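PmbA-related protein (Thermotoga maritima, PDB 1VL4) is of uncertain function but belongs to the U62 peptidase family and may act as a metallopeptidase. Local coordinates at residues A186-A191 and S223-K228; F181-A186 and S195-E200; V280-L285 and F308-G313. All coordinates share one frame; numbering follows the deposited sequence.

Interaction 1 of 3, residues A186-A191 and S223-K228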
ATOM      1  N   ALA A 186      -8.964  18.695  12.090  1.00 11.66           N
ATOM      2  CA  ALA A 186     -10.179  19.144  12.721  1.00 10.60           C
ATOM      3  C   ALA A 186     -11.311  19.340  11.701  1.00 11.66           C
ATOM      4  O   ALA A 186     -11.071  19.550  10.524  1.00 10.17           O
ATOM      5  CB  ALA A 186      -9.918  20.392  13.514  1.00 12.31           C
ATOM      6  N   ILE A 187     -12.542  19.176  12.156  1.00 10.90           N
ATOM      7  CA  ILE A 187     -13.761  19.479  11.345  1.00 11.53           C
ATOM      8  C   ILE A 187     -14.576  20.599  11.985  1.00 10.26           C
ATOM      9  O   ILE A 187     -14.956  20.495  13.157  1.00 14.08           O
ATOM     10  CB  ILE A 187     -14.649  18.230  11.166  1.00  8.48           C
ATOM     11  CG1 ILE A 187     -13.846  17.145  10.423  1.00 16.85           C
ATOM     12  CG2 ILE A 187     -15.968  18.580  10.420  1.00 13.95           C
ATOM     13  CD1 ILE A 187     -14.554  15.859  10.217  1.00 13.61           C
ATOM     14  N   ALA A 188     -14.856  21.661  11.187  1.00 12.90           N
ATOM     15  CA  ALA A 188     -15.626  22.833  11.615  1.00 12.45           C
ATOM     16  C   ALA A 188     -17.088  22.757  11.112  1.00 12.09           C
ATOM     17  O   ALA A 188     -17.384  22.189  10.060  1.00 11.86           O
ATOM     18  CB  ALA A 188     -14.962  24.102  11.111  1.00 15.05           C
ATOM     19  N   ARG A 189     -17.998  23.297  11.913  1.00 11.64           N
ATOM     20  CA  ARG A 189     -19.408  23.279  11.608  1.00 11.77           C
ATOM     21  C   ARG A 189     -19.757  24.234  10.465  1.00 11.64           C
ATOM     22  O   ARG A 189     -19.438  25.406  10.523  1.00 13.92           O
ATOM     23  CB  ARG A 189     -20.178  23.687  12.849  1.00 12.34           C
ATOM     24  CG  ARG A 189     -21.672  23.719  12.659  1.00 12.13           C
ATOM     25  CD  ARG A 189     -22.358  24.213  13.892  1.00 10.48           C
ATOM     26  NE  ARG A 189     -22.337  23.242  14.970  1.00 13.37           N
ATOM     27  CZ  ARG A 189     -21.445  23.233  15.966  1.00 15.26           C
ATOM     28  NH1 ARG A 189     -20.502  24.182  16.101  1.00 13.36           N
ATOM     29  NH2 ARG A 189     -21.513  22.285  16.860  1.00 17.42           N
ATOM     30  N   ASP A 190     -20.426  23.717   9.417  1.00 13.14           N
ATOM     31  CA  ASP A 190     -20.895  24.550   8.311  1.00 13.93           C
ATOM     32  C   ASP A 190     -21.970  23.798   7.498  1.00 15.35           C
ATOM     33  O   ASP A 190     -22.167  22.600   7.701  1.00 16.27           O
ATOM     34  CB  ASP A 190     -19.688  24.954   7.434  1.00 12.05           C
ATOM     35  CG  ASP A 190     -19.974  26.114   6.504  1.00 19.54           C
ATOM     36  OD1 ASP A 190     -20.949  26.849   6.741  1.00 20.80           O
ATOM     37  OD2 ASP A 190     -19.200  26.294   5.531  1.00 15.47           O
ATOM     38  N   ALA A 191     -22.661  24.492   6.595  1.00 14.08           N
ATOM     39  CA  ALA A 191     -23.621  23.856   5.670  1.00 16.34           C
ATOM     40  C   ALA A 191     -23.133  22.515   5.082  1.00 17.50           C
ATOM     41  O   ALA A 191     -23.904  21.546   4.961  1.00 14.88           O
ATOM     42  CB  ALA A 191     -23.957  24.815   4.555  1.00 14.06           C
ATOM     43  N   SER A 223     -11.609  28.691   8.971  0.50 12.93           N
ATOM     44  CA  SER A 223     -11.444  29.694   7.937  0.50 11.33           C
ATOM     45  C   SER A 223     -12.235  29.368   6.663  0.50 12.63           C
ATOM     46  O   SER A 223     -12.512  30.271   5.857  0.50  9.97           O
ATOM     47  CB  SER A 223      -9.973  29.892   7.616  0.50 11.33           C
ATOM     48  OG  SER A 223      -9.444  28.777   6.960  0.50  4.50           O
ATOM     49  N   LEU A 224     -12.600  28.096   6.495  1.00 11.88           N
ATOM     50  CA  LEU A 224     -13.409  27.665   5.352  1.00 12.95           C
ATOM     51  C   LEU A 224     -14.913  27.777   5.616  1.00 12.43           C
ATOM     52  O   LEU A 224     -15.725  27.508   4.719  1.00 13.36           O
ATOM     53  CB  LEU A 224     -13.057  26.233   4.944  1.00 12.75           C
ATOM     54  CG  LEU A 224     -11.631  26.048   4.463  1.00 15.65           C
ATOM     55  CD1 LEU A 224     -11.369  24.561   4.303  1.00 23.19           C
ATOM     56  CD2 LEU A 224     -11.373  26.816   3.172  1.00 14.73           C
ATOM     57  N   ILE A 225     -15.300  28.179   6.820  1.00 11.25           N
ATOM     58  CA  ILE A 225     -16.724  28.354   7.093  1.00 13.10           C
ATOM     59  C   ILE A 225     -17.209  29.506   6.244  1.00 15.25           C
ATOM     60  O   ILE A 225     -16.558  30.553   6.215  1.00 14.70           O
ATOM     61  CB  ILE A 225     -16.989  28.650   8.565  1.00 13.33           C
ATOM     62  CG1 ILE A 225     -16.571  27.439   9.429  1.00 12.79           C
ATOM     63  CG2 ILE A 225     -18.464  29.059   8.775  1.00 15.64           C
ATOM     64  CD1 ILE A 225     -16.637  27.760  10.907  1.00 13.84           C
ATOM     65  N   GLY A 226     -18.356  29.304   5.580  1.00 17.52           N
ATOM     66  CA  GLY A 226     -18.918  30.262   4.635  1.00 18.81           C
ATOM     67  C   GLY A 226     -18.303  30.184   3.243  1.00 18.73           C
ATOM     68  O   GLY A 226     -18.411  31.125   2.456  1.00 20.14           O
ATOM     69  N   SER A 227     -17.634  29.084   2.936  1.00 17.76           N
ATOM     70  CA  SER A 227     -17.134  28.867   1.598  1.00 17.25           C
ATOM     71  C   SER A 227     -18.263  28.974   0.580  1.00 20.27           C
ATOM     72  O   SER A 227     -19.429  28.756   0.899  1.00 20.66           O
ATOM     73  CB  SER A 227     -16.423  27.528   1.478  1.00 16.64           C
ATOM     74  OG  SER A 227     -15.148  27.588   2.097  1.00 14.94           O
ATOM     75  N   LYS A 228     -17.889  29.381  -0.626  1.00 22.56           N
ATOM     76  CA  LYS A 228     -18.793  29.518  -1.757  1.00 25.11           C
ATOM     77  C   LYS A 228     -18.017  28.938  -2.913  1.00 26.01           C
ATOM     78  O   LYS A 228     -16.790  28.937  -2.895  1.00 22.61           O
ATOM     79  CB  LYS A 228     -19.104  30.986  -2.020  1.00 25.07           C
ATOM     80  CG  LYS A 228     -19.650  31.734  -0.802  1.00 28.55           C
ATOM     81  CD  LYS A 228     -19.917  33.208  -1.081  1.00 29.06           C
ATOM     82  CE  LYS A 228     -21.194  33.431  -1.879  1.00 33.33           C
ATOM     83  NZ  LYS A 228     -22.432  32.936  -1.194  1.00 35.70           N
TER
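D190, two residues past the end of strand 172-188, reaches to a type II beta turn, L224 to S227, which lies in the loop after helix 210-223. Its CB points toward that turn, and CG, anti to the backbone N (chi1 -164°), stands 4.0 Å from CA of I225, the first corner residue of the turn. Of the two carboxylate oxygens, OD1 lies beside the I225 side chain, 3.9 Å from CG2. OD2 accepts the amide N-H of G226 (N to OD2 3.1 Å, 154° at the hydrogen), which comes from above the carboxylate plane, and the same oxygen forms a salt bridge with R194 NE. An aspartate suits the place because its short acid can reach an exposed turn amide and a nearby guanidinium together. G226 suits the third position of the turn, where phi is positive (82°).

I225 supplies the apolar half of the contact. Its CD1 lies 4.0 Å from A188 CB and 3.7 Å from the carbonyl O of R189, and alanine's small methyl lets the isoleucine branch lie close to the strand end. The turn is closed from within by S227, whose backbone N and hydroxyl both bind the carbonyl oxygen of L224: N to O is 3.1 Å, and OG donates to O at 2.7 Å.

Interaction 2 of 3, residues F181-A186 and S195-E200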
ATOM      1  N   PHE A 181       7.024  13.344  14.102  1.00 13.00           N
ATOM      2  CA  PHE A 181       5.903  13.950  13.336  1.00 11.69           C
ATOM      3  C   PHE A 181       4.738  14.001  14.303  1.00 10.85           C
ATOM      4  O   PHE A 181       4.525  13.062  15.111  1.00 10.29           O
ATOM      5  CB  PHE A 181       5.678  12.998  12.138  1.00 17.95           C
ATOM      6  CG  PHE A 181       4.394  13.127  11.398  1.00 23.77           C
ATOM      7  CD1 PHE A 181       4.306  13.992  10.291  1.00 35.18           C
ATOM      8  CD2 PHE A 181       3.315  12.268  11.671  1.00 21.74           C
ATOM      9  CE1 PHE A 181       3.107  14.057   9.505  1.00 32.04           C
ATOM     10  CE2 PHE A 181       2.142  12.314  10.927  1.00 25.70           C
ATOM     11  CZ  PHE A 181       2.041  13.209   9.804  1.00 24.03           C
ATOM     12  N   LEU A 182       4.000  15.113  14.291  1.00  9.87           N
ATOM     13  CA  LEU A 182       2.765  15.232  14.987  1.00 11.36           C
ATOM     14  C   LEU A 182       1.811  15.927  14.035  1.00 14.05           C
ATOM     15  O   LEU A 182       2.178  16.946  13.439  1.00 13.17           O
ATOM     16  CB  LEU A 182       2.924  16.047  16.252  1.00 12.18           C
ATOM     17  CG  LEU A 182       1.763  16.171  17.226  1.00 11.08           C
ATOM     18  CD1 LEU A 182       1.151  14.840  17.652  1.00 11.46           C
ATOM     19  CD2 LEU A 182       2.183  16.980  18.467  1.00 14.15           C
ATOM     20  N   PHE A 183       0.602  15.372  13.932  1.00  9.08           N
ATOM     21  CA  PHE A 183      -0.394  15.760  12.936  1.00 10.92           C
ATOM     22  C   PHE A 183      -1.728  15.851  13.655  1.00 11.75           C
ATOM     23  O   PHE A 183      -2.039  15.080  14.565  1.00 11.73           O
ATOM     24  CB  PHE A 183      -0.472  14.731  11.778  1.00 14.45           C
ATOM     25  CG  PHE A 183      -1.739  14.847  10.872  1.00 11.16           C
ATOM     26  CD1 PHE A 183      -1.729  15.685   9.745  1.00 16.16           C
ATOM     27  CD2 PHE A 183      -2.882  14.121  11.135  1.00 14.62           C
ATOM     28  CE1 PHE A 183      -2.805  15.796   8.936  1.00 18.47           C
ATOM     29  CE2 PHE A 183      -3.986  14.243  10.326  1.00 14.66           C
ATOM     30  CZ  PHE A 183      -3.940  15.077   9.201  1.00 17.50           C
ATOM     31  N   ALA A 184      -2.539  16.808  13.234  1.00 12.76           N
ATOM     32  CA  ALA A 184      -3.902  16.917  13.714  1.00 12.08           C
ATOM     33  C   ALA A 184      -4.832  17.343  12.587  1.00 13.15           C
ATOM     34  O   ALA A 184      -4.434  18.127  11.701  1.00  8.88           O
ATOM     35  CB  ALA A 184      -3.977  17.909  14.847  1.00 14.20           C
ATOM     36  N   MET A 185      -6.054  16.822  12.623  1.00 14.63           N
ATOM     37  CA  MET A 185      -7.101  17.207  11.659  1.00 18.31           C
ATOM     38  C   MET A 185      -8.381  17.539  12.416  1.00 13.37           C
ATOM     39  O   MET A 185      -8.835  16.751  13.270  1.00 13.10           O
ATOM     40  CB  MET A 185      -7.358  16.091  10.616  1.00 14.65           C
ATOM     41  CG  MET A 185      -8.251  16.566   9.443  1.00 23.52           C
ATOM     42  SD  MET A 185      -9.481  15.337   9.009  1.00 37.65           S
ATOM     43  CE  MET A 185     -10.933  16.307   8.622  1.00 38.24           C
ATOM     44  N   ALA A 186      -8.964  18.695  12.090  1.00 11.66           N
ATOM     45  CA  ALA A 186     -10.179  19.144  12.721  1.00 10.60           C
ATOM     46  C   ALA A 186     -11.311  19.340  11.701  1.00 11.66           C
ATOM     47  O   ALA A 186     -11.071  19.550  10.524  1.00 10.17           O
ATOM     48  CB  ALA A 186      -9.918  20.392  13.514  1.00 12.31           C
ATOM     49  N   SER A 195     -13.084  20.709   6.605  1.00 17.82           N
ATOM     50  CA  SER A 195     -11.929  20.129   7.261  1.00 16.17           C
ATOM     51  C   SER A 195     -10.664  20.970   7.141  1.00 15.48           C
ATOM     52  O   SER A 195     -10.461  21.728   6.193  1.00 12.87           O
ATOM     53  CB  SER A 195     -11.702  18.680   6.784  1.00 20.31           C
ATOM     54  OG  SER A 195     -11.587  18.588   5.381  1.00 28.04           O
ATOM     55  N   GLY A 196      -9.811  20.822   8.149  1.00 14.84           N
ATOM     56  CA  GLY A 196      -8.541  21.506   8.234  1.00 12.64           C
ATOM     57  C   GLY A 196      -7.561  20.514   8.848  1.00 13.93           C
ATOM     58  O   GLY A 196      -7.966  19.593   9.571  1.00 13.46           O
ATOM     59  N   SER A 197      -6.288  20.665   8.513  1.00 11.90           N
ATOM     60  CA  SER A 197      -5.244  19.878   9.165  1.00 13.21           C
ATOM     61  C   SER A 197      -3.927  20.624   9.200  1.00 15.23           C
ATOM     62  O   SER A 197      -3.731  21.653   8.504  1.00 11.58           O
ATOM     63  CB  SER A 197      -5.093  18.516   8.498  1.00 15.04           C
ATOM     64  OG  SER A 197      -4.518  18.564   7.205  1.00 16.02           O
ATOM     65  N   TRP A 198      -3.032  20.155  10.060  1.00 12.91           N
ATOM     66  CA  TRP A 198      -1.694  20.708  10.120  1.00 12.24           C
ATOM     67  C   TRP A 198      -0.756  19.631  10.681  1.00 13.90           C
ATOM     68  O   TRP A 198      -1.183  18.809  11.481  1.00 13.12           O
ATOM     69  CB  TRP A 198      -1.678  21.969  11.016  1.00 12.09           C
ATOM     70  CG  TRP A 198      -0.459  22.799  10.819  1.00 13.60           C
ATOM     71  CD1 TRP A 198       0.628  22.867  11.614  1.00 15.83           C
ATOM     72  CD2 TRP A 198      -0.186  23.637   9.693  1.00 15.58           C
ATOM     73  NE1 TRP A 198       1.580  23.683  11.053  1.00 21.65           N
ATOM     74  CE2 TRP A 198       1.090  24.194   9.889  1.00 14.26           C
ATOM     75  CE3 TRP A 198      -0.914  23.991   8.555  1.00 19.90           C
ATOM     76  CZ2 TRP A 198       1.664  25.076   8.989  1.00 18.33           C
ATOM     77  CZ3 TRP A 198      -0.349  24.884   7.662  1.00 18.81           C
ATOM     78  CH2 TRP A 198       0.923  25.414   7.890  1.00 23.88           C
ATOM     79  N   TYR A 199       0.514  19.672  10.276  1.00 16.16           N
ATOM     80  CA  TYR A 199       1.545  18.787  10.817  1.00 15.35           C
ATOM     81  C   TYR A 199       2.838  19.560  10.981  1.00 15.99           C
ATOM     82  O   TYR A 199       3.076  20.608  10.314  1.00 13.44           O
ATOM     83  CB  TYR A 199       1.805  17.569   9.899  1.00 16.56           C
ATOM     84  CG  TYR A 199       2.368  17.935   8.547  1.00 17.15           C
ATOM     85  CD1 TYR A 199       3.752  18.048   8.322  1.00 21.55           C
ATOM     86  CD2 TYR A 199       1.523  18.195   7.494  1.00 24.11           C
ATOM     87  CE1 TYR A 199       4.239  18.456   7.036  1.00 17.77           C
ATOM     88  CE2 TYR A 199       2.000  18.586   6.245  1.00 23.99           C
ATOM     89  CZ  TYR A 199       3.337  18.727   6.030  1.00 26.63           C
ATOM     90  OH  TYR A 199       3.714  19.104   4.764  1.00 33.03           O
ATOM     91  N   GLU A 200       3.677  19.054  11.869  1.00 14.85           N
ATOM     92  CA  GLU A 200       5.084  19.492  11.937  1.00 15.06           C
ATOM     93  C   GLU A 200       5.964  18.213  11.876  1.00 17.68           C
ATOM     94  O   GLU A 200       5.603  17.167  12.410  1.00 11.09           O
ATOM     95  CB  GLU A 200       5.350  20.293  13.220  1.00 15.16           C
ATOM     96  CG  GLU A 200       4.911  21.797  13.199  1.00 20.80           C
ATOM     97  CD  GLU A 200       4.805  22.502  14.611  1.00 23.99           C
ATOM     98  OE1 GLU A 200       5.365  22.012  15.643  1.00 26.22           O
ATOM     99  OE2 GLU A 200       4.144  23.593  14.653  1.00 38.41           O
TER
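F181 and F183 both lean across to Y199 on the neighbouring antiparallel strand, each side chain running at a slant to that of the tyrosine, and both touch it at CB. F181 CE1 comes within 3.8 Å of Y199 CB, while F183 CD1 lies 4.0 Å from that carbon, which sits at the edge of the F183 ring. In each phenylalanine CG is anti to the backbone N (chi1 near 165°), which carries the rings across toward the second strand. Y199 takes the other course: with CG between its backbone N and carbonyl carbon (chi1 64°), the phenol leads away from strand 181-186, and its ring receives K427 in a cation-pi contact.

Further along the strand, F183 CE1 comes within 3.6 Å of S197 CB, and serine is small enough to let the ring approach obliquely. S197 pairs with M185, whose CG is 3.8 Å from S197 CB. The other side of the sheet carries L182, A184, A186, W198 and E200. There L182 and E200 pack on I213 of helix 210-223 and W198 on R216, and the small A184 lies against V154 of strand 148-167. G196, opposite A186, adds no side chain.

Three hydrogen-bonded pairs hold the backbones: L182 with E200, A184 with W198 and A186 with G196, each through two N-H to O bonds, as in A184 N to W198 O at 3.0 Å. The axes of the two segments come within 4.6 Å, with their directions at 169°. This is the regular pairing of a beta hairpin, here formed by strands 172-188 and 194-202, with 194-202 as an outermost strand of the antiparallel sheet within this chain.

Interaction 3 of 3, residues V280-L285 and F308-G313; sequences VSIKDL and FVLENG
I282 meets two successive residues, V309 and L310, in a classic beta bulge that interrupts the antiparallel pairing of the two segments. Its carbonyl oxygen accepts both amides, V309 N at 2.7 Å and L310 N at 3.0 Å; both come in the carbonyl plane, the L310 amide on a lone pair. In return I282 N donates to L310 O. The extra residue shifts the register by one before K283 pairs with F308, and the chain turns a corner at V309 and L310.

On one side of the bulge the side chains of I282 and L310 lie side by side and point the same way, with CD1 of the isoleucine 3.6 Å from CD2 of the leucine; V280 CG1 also touches L310 CD2. Branched aliphatic residues suit this buried flank, which strand 345-348 packs against through L346 and L348.

On the other side K283 lies over the F308 ring. Its chain bends at chi3 (85°), which brings CE above the ring, 3.8 Å from the centroid, as a CH-pi contact. NZ is off-centre at 4.6 Å from the centroid in a cation-pi contact, and is also paired in a salt bridge with E306. The opposite face of the ring carries CG of E311.

Beyond the bulge S281 makes the polar contacts at this end. Its OG accepts N312 N at 2.9 Å, almost straight at 170°, and donates to a water that in turn donates to N312 OD1. N312 adopts positive phi, a conformation asparagine tolerates well.

At the paired residues the chemistry thus divides by side: aliphatic packing on the buried flank, and on the other an ammonium that probably gains both from the ring's pi electrons and from the carboxylate of E306.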
ATOM      1  N   VAL A 280      12.225  30.261 -10.831  1.00 12.03           N
ATOM      2  CA  VAL A 280      12.090  28.970 -10.203  1.00 11.52           C
ATOM      3  C   VAL A 280      13.431  28.244 -10.227  1.00 11.98           C
ATOM      4  O   VAL A 280      13.947  27.988 -11.304  1.00  7.20           O
ATOM      5  CB  VAL A 280      11.053  28.118 -10.916  1.00 10.44           C
ATOM      6  CG1 VAL A 280      11.094  26.612 -10.417  1.00 16.24           C
ATOM      7  CG2 VAL A 280       9.688  28.712 -10.726  1.00 15.21           C
ATOM      8  N   SER A 281      13.985  27.963  -9.034  1.00  9.30           N
ATOM      9  CA  SER A 281      15.138  27.075  -8.892  1.00 10.29           C
ATOM     10  C   SER A 281      14.739  25.960  -7.945  1.00  9.89           C
ATOM     11  O   SER A 281      14.149  26.225  -6.894  1.00 10.11           O
ATOM     12  CB  SER A 281      16.377  27.807  -8.348  1.00 10.28           C
ATOM     13  OG  SER A 281      16.886  28.786  -9.261  1.00  9.79           O
ATOM     14  N   ILE A 282      15.096  24.724  -8.316  1.00 11.53           N
ATOM     15  CA  ILE A 282      14.806  23.574  -7.532  1.00 12.69           C
ATOM     16  C   ILE A 282      16.119  22.795  -7.385  1.00 12.44           C
ATOM     17  O   ILE A 282      16.797  22.466  -8.408  1.00 10.53           O
ATOM     18  CB  ILE A 282      13.738  22.673  -8.202  1.00 15.30           C
ATOM     19  CG1 ILE A 282      12.432  23.468  -8.385  1.00 12.44           C
ATOM     20  CG2 ILE A 282      13.466  21.456  -7.369  1.00 16.10           C
ATOM     21  CD1 ILE A 282      11.347  22.710  -9.173  1.00 17.87           C
ATOM     22  N   LYS A 283      16.443  22.501  -6.122  1.00 12.73           N
ATOM     23  CA  LYS A 283      17.662  21.808  -5.742  1.00 12.09           C
ATOM     24  C   LYS A 283      17.335  20.460  -5.117  1.00 12.82           C
ATOM     25  O   LYS A 283      16.264  20.224  -4.520  1.00 11.86           O
ATOM     26  CB  LYS A 283      18.455  22.652  -4.719  1.00 12.48           C
ATOM     27  CG  LYS A 283      18.944  24.015  -5.199  1.00 13.80           C
ATOM     28  CD  LYS A 283      20.091  24.539  -4.324  1.00 17.18           C
ATOM     29  CE  LYS A 283      21.466  24.043  -4.719  1.00 11.46           C
ATOM     30  NZ  LYS A 283      22.473  24.604  -3.750  1.00 17.52           N
ATOM     31  N   ASP A 284      18.302  19.559  -5.251  1.00 12.32           N
ATOM     32  CA  ASP A 284      18.306  18.303  -4.466  1.00 13.79           C
ATOM     33  C   ASP A 284      19.316  18.521  -3.366  1.00 12.32           C
ATOM     34  O   ASP A 284      20.490  18.785  -3.645  1.00 11.98           O
ATOM     35  CB  ASP A 284      18.686  17.107  -5.359  1.00 12.85           C
ATOM     36  CG  ASP A 284      18.783  15.754  -4.554  1.00 24.79           C
ATOM     37  OD1 ASP A 284      18.260  15.676  -3.423  1.00 17.51           O
ATOM     38  OD2 ASP A 284      19.455  14.807  -5.019  1.00 24.20           O
ATOM     39  N   LEU A 285      18.827  18.487  -2.123  1.00 13.89           N
ATOM     40  CA  LEU A 285      19.660  18.750  -0.954  1.00 13.55           C
ATOM     41  C   LEU A 285      19.854  17.456  -0.167  1.00 12.61           C
ATOM     42  O   LEU A 285      18.879  16.788   0.150  1.00 11.58           O
ATOM     43  CB  LEU A 285      18.965  19.762  -0.042  1.00 19.37           C
ATOM     44  CG  LEU A 285      19.377  21.203  -0.006  1.00 27.90           C
ATOM     45  CD1 LEU A 285      19.569  21.870  -1.368  1.00 21.31           C
ATOM     46  CD2 LEU A 285      18.386  21.928   0.869  1.00 24.77           C
ATOM     47  N   PHE A 308      21.624  21.904  -8.310  1.00  9.94           N
ATOM     48  CA  PHE A 308      20.398  22.345  -8.980  1.00 12.58           C
ATOM     49  C   PHE A 308      19.861  21.298  -9.964  1.00 12.12           C
ATOM     50  O   PHE A 308      20.582  20.746 -10.811  1.00 11.40           O
ATOM     51  CB  PHE A 308      20.604  23.665  -9.707  1.00 13.77           C
ATOM     52  CG  PHE A 308      20.862  24.822  -8.785  1.00 10.79           C
ATOM     53  CD1 PHE A 308      19.810  25.532  -8.226  1.00 14.20           C
ATOM     54  CD2 PHE A 308      22.168  25.215  -8.517  1.00 15.80           C
ATOM     55  CE1 PHE A 308      20.044  26.561  -7.412  1.00 15.91           C
ATOM     56  CE2 PHE A 308      22.417  26.291  -7.695  1.00 18.69           C
ATOM     57  CZ  PHE A 308      21.350  26.958  -7.130  1.00 19.44           C
ATOM     58  N   VAL A 309      18.574  21.036  -9.837  1.00 11.21           N
ATOM     59  CA  VAL A 309      17.844  20.378 -10.895  1.00 13.77           C
ATOM     60  C   VAL A 309      17.337  21.441 -11.900  1.00 14.27           C
ATOM     61  O   VAL A 309      17.556  21.315 -13.099  1.00 15.01           O
ATOM     62  CB  VAL A 309      16.709  19.499 -10.342  1.00 14.37           C
ATOM     63  CG1 VAL A 309      16.013  18.751 -11.503  1.00 10.44           C
ATOM     64  CG2 VAL A 309      17.288  18.486  -9.357  1.00 16.36           C
ATOM     65  N   LEU A 310      16.702  22.487 -11.380  1.00 12.02           N
ATOM     66  CA  LEU A 310      16.392  23.675 -12.140  1.00 15.06           C
ATOM     67  C   LEU A 310      17.140  24.823 -11.545  1.00 12.33           C
ATOM     68  O   LEU A 310      17.099  25.058 -10.335  1.00 12.94           O
ATOM     69  CB  LEU A 310      14.888  23.961 -12.074  1.00 13.09           C
ATOM     70  CG  LEU A 310      13.923  23.500 -13.161  1.00 25.01           C
ATOM     71  CD1 LEU A 310      14.388  22.321 -13.968  1.00 22.91           C
ATOM     72  CD2 LEU A 310      12.533  23.241 -12.519  1.00 21.74           C
ATOM     73  N   GLU A 311      17.873  25.524 -12.372  1.00 13.19           N
ATOM     74  CA  GLU A 311      18.577  26.678 -11.930  1.00 12.06           C
ATOM     75  C   GLU A 311      18.063  27.826 -12.786  1.00 14.58           C
ATOM     76  O   GLU A 311      18.314  27.865 -13.998  1.00 11.55           O
ATOM     77  CB  GLU A 311      20.076  26.500 -12.077  1.00 15.56           C
ATOM     78  CG  GLU A 311      20.835  27.705 -11.451  1.00 22.01           C
ATOM     79  CD  GLU A 311      22.341  27.527 -11.392  1.00 26.93           C
ATOM     80  OE1 GLU A 311      22.845  26.491 -11.883  1.00 25.87           O
ATOM     81  OE2 GLU A 311      23.020  28.434 -10.844  1.00 24.65           O
ATOM     82  N   ASN A 312      17.347  28.750 -12.141  1.00 15.52           N
ATOM     83  CA  ASN A 312      16.656  29.842 -12.838  1.00 15.22           C
ATOM     84  C   ASN A 312      15.851  29.291 -14.018  1.00 12.55           C
ATOM     85  O   ASN A 312      15.872  29.832 -15.082  1.00 12.55           O
ATOM     86  CB  ASN A 312      17.626  30.931 -13.297  1.00 15.09           C
ATOM     87  CG  ASN A 312      18.530  31.435 -12.156  1.00 22.67           C
ATOM     88  OD1 ASN A 312      18.079  31.604 -11.033  1.00 21.89           O
ATOM     89  ND2 ASN A 312      19.799  31.677 -12.456  1.00 26.18           N
ATOM     90  N   GLY A 313      15.148  28.199 -13.764  1.00 13.21           N
ATOM     91  CA  GLY A 313      14.204  27.631 -14.675  1.00 11.25           C
ATOM     92  C   GLY A 313      14.845  26.731 -15.710  1.00 13.37           C
ATOM     93  O   GLY A 313      14.127  26.084 -16.453  1.00 14.66           O
TER
HETATM   94  O   HOH W   1      15.595  31.759  -9.834  1.00 19.71           O

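In the fold
Following the chain from the N terminus, interaction 2 closes first: 181-186 turns back after eight residues to pair with 195-200. Interaction 1 starts on the same strand, sharing A186, but waits for helix 210-223 to pass before 223-228 returns to 186-191. The segments of the two contacts therefore alternate along the sequence and cross, and they touch where L224 CD1 packs on S195 O at 3.5 Å. Together they join the six-stranded sheet's border to the loop that leads into strand 233-239. Interaction 3 follows in series, closing the 22-residue excursion between 280-285 and 308-313 within another sheet, its centre about 29 Å from that of interaction 2.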